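Local coordinates for protein methylmalonyl-CoA carboxyltransferase 12S subunit (Propionibacterium freudenreichii, PDB 1ON3) that transfers the carboxyl group of methylmalonyl-CoA to the biotin of the 1.3S subunit, as the hexameric core of the transcarboxylase multienzyme complex, at residues D488-P492 with A493-R497; A321-G325 with R326-I330. One frame throughout, in Å; residues are numbered along the deposited sequence.

Contact 1. Residues D488-P492 with A493-R497; sequences DVIDP and ADTRR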
loop_
_atom_site.group_PDB
_atom_site.type_symbol
_atom_site.label_atom_id
_atom_site.label_comp_id
_atom_site.label_asym_id
_atom_site.label_seq_id
_atom_site.Cartn_x
_atom_site.Cartn_y
_atom_site.Cartn_z
ATOM N N ASP E 488 30.818 22.430 -6.722
ATOM C CA ASP E 488 32.087 23.084 -6.421
ATOM C C ASP E 488 33.072 22.852 -7.567
ATOM O O ASP E 488 32.839 21.993 -8.425
ATOM C CB ASP E 488 32.628 22.434 -5.145
ATOM C CG ASP E 488 33.811 23.170 -4.542
ATOM O OD1 ASP E 488 34.453 22.594 -3.643
ATOM O OD2 ASP E 488 34.091 24.315 -4.941
ATOM N N VAL E 489 34.152 23.634 -7.596
ATOM C CA VAL E 489 35.211 23.459 -8.591
ATOM C C VAL E 489 36.285 22.822 -7.716
ATOM O O VAL E 489 36.609 23.346 -6.652
ATOM C CB VAL E 489 35.710 24.801 -9.165
ATOM C CG1 VAL E 489 36.811 24.552 -10.201
ATOM C CG2 VAL E 489 34.546 25.548 -9.808
ATOM N N ILE E 490 36.830 21.692 -8.151
ATOM C CA ILE E 490 37.792 20.971 -7.330
ATOM C C ILE E 490 39.180 20.758 -7.897
ATOM O O ILE E 490 39.393 20.802 -9.099
ATOM C CB ILE E 490 37.252 19.554 -6.971
ATOM C CG1 ILE E 490 37.118 18.696 -8.242
ATOM C CG2 ILE E 490 35.899 19.665 -6.279
ATOM C CD1 ILE E 490 36.742 17.232 -7.975
ATOM N N ASP E 491 40.118 20.511 -6.990
ATOM C CA ASP E 491 41.489 20.196 -7.343
ATOM C C ASP E 491 41.332 18.742 -7.816
ATOM O O ASP E 491 40.795 17.895 -7.083
ATOM C CB ASP E 491 42.360 20.282 -6.080
ATOM C CG ASP E 491 43.781 19.780 -6.286
ATOM O OD1 ASP E 491 44.592 19.983 -5.356
ATOM O OD2 ASP E 491 44.097 19.178 -7.336
ATOM N N PRO E 492 41.766 18.440 -9.050
ATOM C CA PRO E 492 41.649 17.072 -9.573
ATOM C C PRO E 492 42.173 16.035 -8.588
ATOM O O PRO E 492 41.680 14.902 -8.530
ATOM C CB PRO E 492 42.475 17.119 -10.856
ATOM C CG PRO E 492 42.297 18.545 -11.316
ATOM C CD PRO E 492 42.400 19.336 -10.035
ATOM N N ALA E 493 43.170 16.431 -7.803
ATOM C CA ALA E 493 43.776 15.525 -6.831
ATOM C C ALA E 493 42.811 15.014 -5.764
ATOM O O ALA E 493 43.060 13.970 -5.168
ATOM C CB ALA E 493 44.985 16.209 -6.155
ATOM N N ASP E 494 41.724 15.749 -5.514
ATOM C CA ASP E 494 40.742 15.362 -4.497
ATOM C C ASP E 494 39.531 14.597 -5.051
ATOM O O ASP E 494 38.579 14.346 -4.320
ATOM C CB ASP E 494 40.207 16.597 -3.753
ATOM C CG ASP E 494 41.313 17.440 -3.109
ATOM O OD1 ASP E 494 42.274 16.865 -2.571
ATOM O OD2 ASP E 494 41.199 18.682 -3.122
ATOM N N THR E 495 39.564 14.242 -6.332
ATOM C CA THR E 495 38.435 13.545 -6.949
ATOM C C THR E 495 37.905 12.342 -6.162
ATOM O O THR E 495 36.705 12.262 -5.876
ATOM C CB THR E 495 38.789 13.118 -8.377
ATOM O OG1 THR E 495 39.163 14.282 -9.127
ATOM C CG2 THR E 495 37.576 12.460 -9.069
ATOM N N ARG E 496 38.780 11.410 -5.804
ATOM C CA ARG E 496 38.331 10.237 -5.054
ATOM C C ARG E 496 37.603 10.648 -3.777
ATOM O O ARG E 496 36.517 10.146 -3.484
ATOM C CB ARG E 496 39.509 9.326 -4.720
ATOM C CG ARG E 496 39.117 8.019 -4.014
ATOM C CD ARG E 496 40.327 7.122 -3.848
ATOM N NE ARG E 496 40.209 6.189 -2.727
ATOM C CZ ARG E 496 39.484 5.076 -2.731
ATOM N NH1 ARG E 496 38.787 4.720 -3.812
ATOM N NH2 ARG E 496 39.467 4.308 -1.644
ATOM N N ARG E 497 38.187 11.567 -3.011
ATOM C CA ARG E 497 37.527 12.014 -1.784
ATOM C C ARG E 497 36.154 12.628 -2.053
ATOM O O ARG E 497 35.192 12.312 -1.362
ATOM C CB ARG E 497 38.391 13.039 -1.037
ATOM C CG ARG E 497 37.763 13.572 0.231
ATOM C CD ARG E 497 38.803 14.287 1.087
ATOM N NE ARG E 497 39.321 15.496 0.456
ATOM C CZ ARG E 497 38.688 16.665 0.445
ATOM N NH1 ARG E 497 37.511 16.785 1.032
ATOM N NH2 ARG E 497 39.236 17.719 -0.153
HETATM O O HOH W 1 44.592 18.062 -3.211
HETATM O O HOH W 2 39.449 20.435 -4.321
#

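Contact 2. Residues A321-G325 with R326-I330; sequences ARVNG and RSVGI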
loop_
_atom_site.group_PDB
_atom_site.type_symbol
_atom_site.label_atom_id
_atom_site.label_comp_id
_atom_site.label_asym_id
_atom_site.label_seq_id
_atom_site.Cartn_x
_atom_site.Cartn_y
_atom_site.Cartn_z
ATOM N N ALA E 321 33.068 -0.982 -10.360
ATOM C CA ALA E 321 34.214 -0.766 -9.499
ATOM C C ALA E 321 33.692 -0.570 -8.102
ATOM O O ALA E 321 32.497 -0.736 -7.843
ATOM C CB ALA E 321 34.981 0.464 -9.938
ATOM N N ARG E 322 34.585 -0.201 -7.195
ATOM C CA ARG E 322 34.171 0.036 -5.831
ATOM C C ARG E 322 34.833 1.267 -5.244
ATOM O O ARG E 322 35.974 1.610 -5.588
ATOM C CB ARG E 322 34.488 -1.180 -4.959
ATOM C CG ARG E 322 33.551 -2.369 -5.185
ATOM C CD ARG E 322 33.931 -3.538 -4.304
ATOM N NE ARG E 322 33.164 -4.732 -4.643
ATOM C CZ ARG E 322 33.601 -5.722 -5.412
ATOM N NH1 ARG E 322 34.816 -5.682 -5.941
ATOM N NH2 ARG E 322 32.808 -6.759 -5.652
ATOM N N VAL E 323 34.090 1.955 -4.390
ATOM C CA VAL E 323 34.630 3.110 -3.693
ATOM C C VAL E 323 34.327 2.825 -2.232
ATOM O O VAL E 323 33.168 2.690 -1.849
ATOM C CB VAL E 323 33.966 4.433 -4.137
ATOM C CG1 VAL E 323 34.547 5.592 -3.314
ATOM C CG2 VAL E 323 34.240 4.679 -5.631
ATOM N N ASN E 324 35.374 2.709 -1.423
ATOM C CA ASN E 324 35.212 2.397 -0.004
ATOM C C ASN E 324 34.429 1.089 0.143
ATOM O O ASN E 324 33.586 0.947 1.032
ATOM C CB ASN E 324 34.480 3.529 0.716
ATOM C CG ASN E 324 35.263 4.847 0.701
ATOM O OD1 ASN E 324 34.671 5.917 0.795
ATOM N ND2 ASN E 324 36.587 4.766 0.602
ATOM N N GLY E 325 34.710 0.140 -0.748
ATOM C CA GLY E 325 34.049 -1.160 -0.709
ATOM C C GLY E 325 32.664 -1.259 -1.319
ATOM O O GLY E 325 32.135 -2.360 -1.474
ATOM N N ARG E 326 32.075 -0.123 -1.681
ATOM C CA ARG E 326 30.728 -0.103 -2.252
ATOM C C ARG E 326 30.746 -0.243 -3.775
ATOM O O ARG E 326 31.501 0.465 -4.458
ATOM C CB ARG E 326 30.033 1.223 -1.874
ATOM C CG ARG E 326 28.610 1.411 -2.359
ATOM C CD ARG E 326 28.241 2.899 -2.338
ATOM N NE ARG E 326 28.442 3.512 -1.016
ATOM C CZ ARG E 326 27.643 3.296 0.026
ATOM N NH1 ARG E 326 26.593 2.499 -0.105
ATOM N NH2 ARG E 326 27.910 3.840 1.206
ATOM N N SER E 327 29.922 -1.155 -4.302
ATOM C CA SER E 327 29.817 -1.340 -5.747
ATOM C C SER E 327 29.278 -0.066 -6.381
ATOM O O SER E 327 28.318 0.523 -5.877
ATOM C CB SER E 327 28.847 -2.476 -6.124
ATOM O OG SER E 327 29.329 -3.759 -5.761
ATOM N N VAL E 328 29.913 0.360 -7.474
ATOM C CA VAL E 328 29.460 1.526 -8.236
ATOM C C VAL E 328 29.620 1.211 -9.723
ATOM O O VAL E 328 30.422 0.349 -10.110
ATOM C CB VAL E 328 30.288 2.834 -7.948
ATOM C CG1 VAL E 328 30.155 3.231 -6.486
ATOM C CG2 VAL E 328 31.748 2.644 -8.347
ATOM N N GLY E 329 28.843 1.903 -10.546
ATOM C CA GLY E 329 28.939 1.742 -11.984
ATOM C C GLY E 329 29.502 3.049 -12.528
ATOM O O GLY E 329 28.967 4.124 -12.249
ATOM N N ILE E 330 30.573 2.968 -13.308
ATOM C CA ILE E 330 31.202 4.167 -13.856
ATOM C C ILE E 330 30.922 4.280 -15.347
ATOM O O ILE E 330 31.059 3.303 -16.071
ATOM C CB ILE E 330 32.736 4.144 -13.623
ATOM C CG1 ILE E 330 33.015 4.163 -12.113
ATOM C CG2 ILE E 330 33.402 5.327 -14.325
ATOM C CD1 ILE E 330 34.453 4.060 -11.741
HETATM O O HOH W 3 30.462 -4.883 -3.771
HETATM O O HOH W 4 31.142 4.408 -1.245
#

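Contact 1. Residues D488-P492 with A493-R497
D491 and A493 meet in an Asx turn, where the chain leaves the short strand 488-489, runs through a 3-10 turn and enters helix 495-505. The carboxylate of D491 folds forward over this turn: A493 N donates to D491 OD2 at 2.9 Å, from above the carboxylate plane, and the methyl of A493 lies against the same oxygen. With CG anti to the backbone N (chi1 172°), the D491 side chain swings to the carbonyl side, alongside the residues that follow. The D491 carbonyl closes the overlapping backbone turn, taking the N-H of D494 at 2.8 Å in a fairly straight bond (162°). One residue on, P492 O is gripped twice from the same face of its plane, by T495 N at 3.1 Å and by the T495 hydroxyl, while CD1 of I490 rests 4.0 Å from T495 OG1, the two side chains crossing at about a right angle.

Farther out, the carboxylates of D491 and D494 come within 4.3 Å (OD1 to OD2). Their like charges are probably eased by R279, in a salt bridge with D491 OD1, and by R497, whose NH2 makes a long salt bridge to D494 OD2 (3.7 Å); a water bridges the two OD1 atoms. With an alanine at D491 the carboxylate is gone, which would probably cost R279 this anionic partner and A493 N its side-chain acceptor. A neighbouring subunit covers this corner, packing its V16 on D491 and its M12 on P492. A second water accepts from D491 N and donates to D494, its oxygen 2.8 Å from D494 OD2.

Contact 2. Residues A321-G325 with R326-I330
A tight beta hairpin, strands 316-323 and 326-333 joined by a type I' turn from V323 to R326, brings A321 and V323 against R326 and V328. Both turn residues, N324 and G325, have positive phi, as this turn requires. V323 and R326 close it as a hydrogen-bonded pair, V323 N to R326 O and R326 N to V323 O, both 3.0 Å; the second donor stands well above the carbonyl plane. A321 and V328 pair likewise, V328 N reaching A321 O at 2.8 Å. Between them, R322 and S327 form a non-hydrogen-bonded pair.

On the face of A321, V323, R326 and V328, the V328 methyl CG2 reaches V323 CG2 and A321 CB, while I330 CD1, from the same strand as V328, touches A321 CB at 4.1 Å. Helix 495-505 covers V323 with A500 and L503.

R322 and S327 share the other face, bridged by a water that accepts from R322 NE, in plane at the guanidinium edge, and donates to S327 OG. R322 NH2 binds S253, its guanidinium makes a cation-pi contact with F254, and the F254 carbonyl holds S327 OG. R326 bends away, NH1 in a salt bridge with E262; a water accepts from its NE and donates to V323 O at 2.7 Å.

How the contacts relate
Contact 2 comes first along the chain and closes before contact 1 opens; their centres are about 17 Å apart. Both reach the same mixed sheet of the C-terminal carboxyltransferase region: the hairpin 316-333, whose turn end is contact 2, supplies its second and third strands, whereas the short, weakly bonded strand 488-489 is the last within this chain, at the opposite edge from strand 305-308. Helix 495-505, entered through contact 1, runs back to pack on the hairpin, and R496 NH2 lies 3.7 Å from N324 ND2. D301 ties both together, bonding to R496 and to the backbone of N324 and G325. Only contact 1 touches another chain, so this sheet edge lies at the interface with a second subunit.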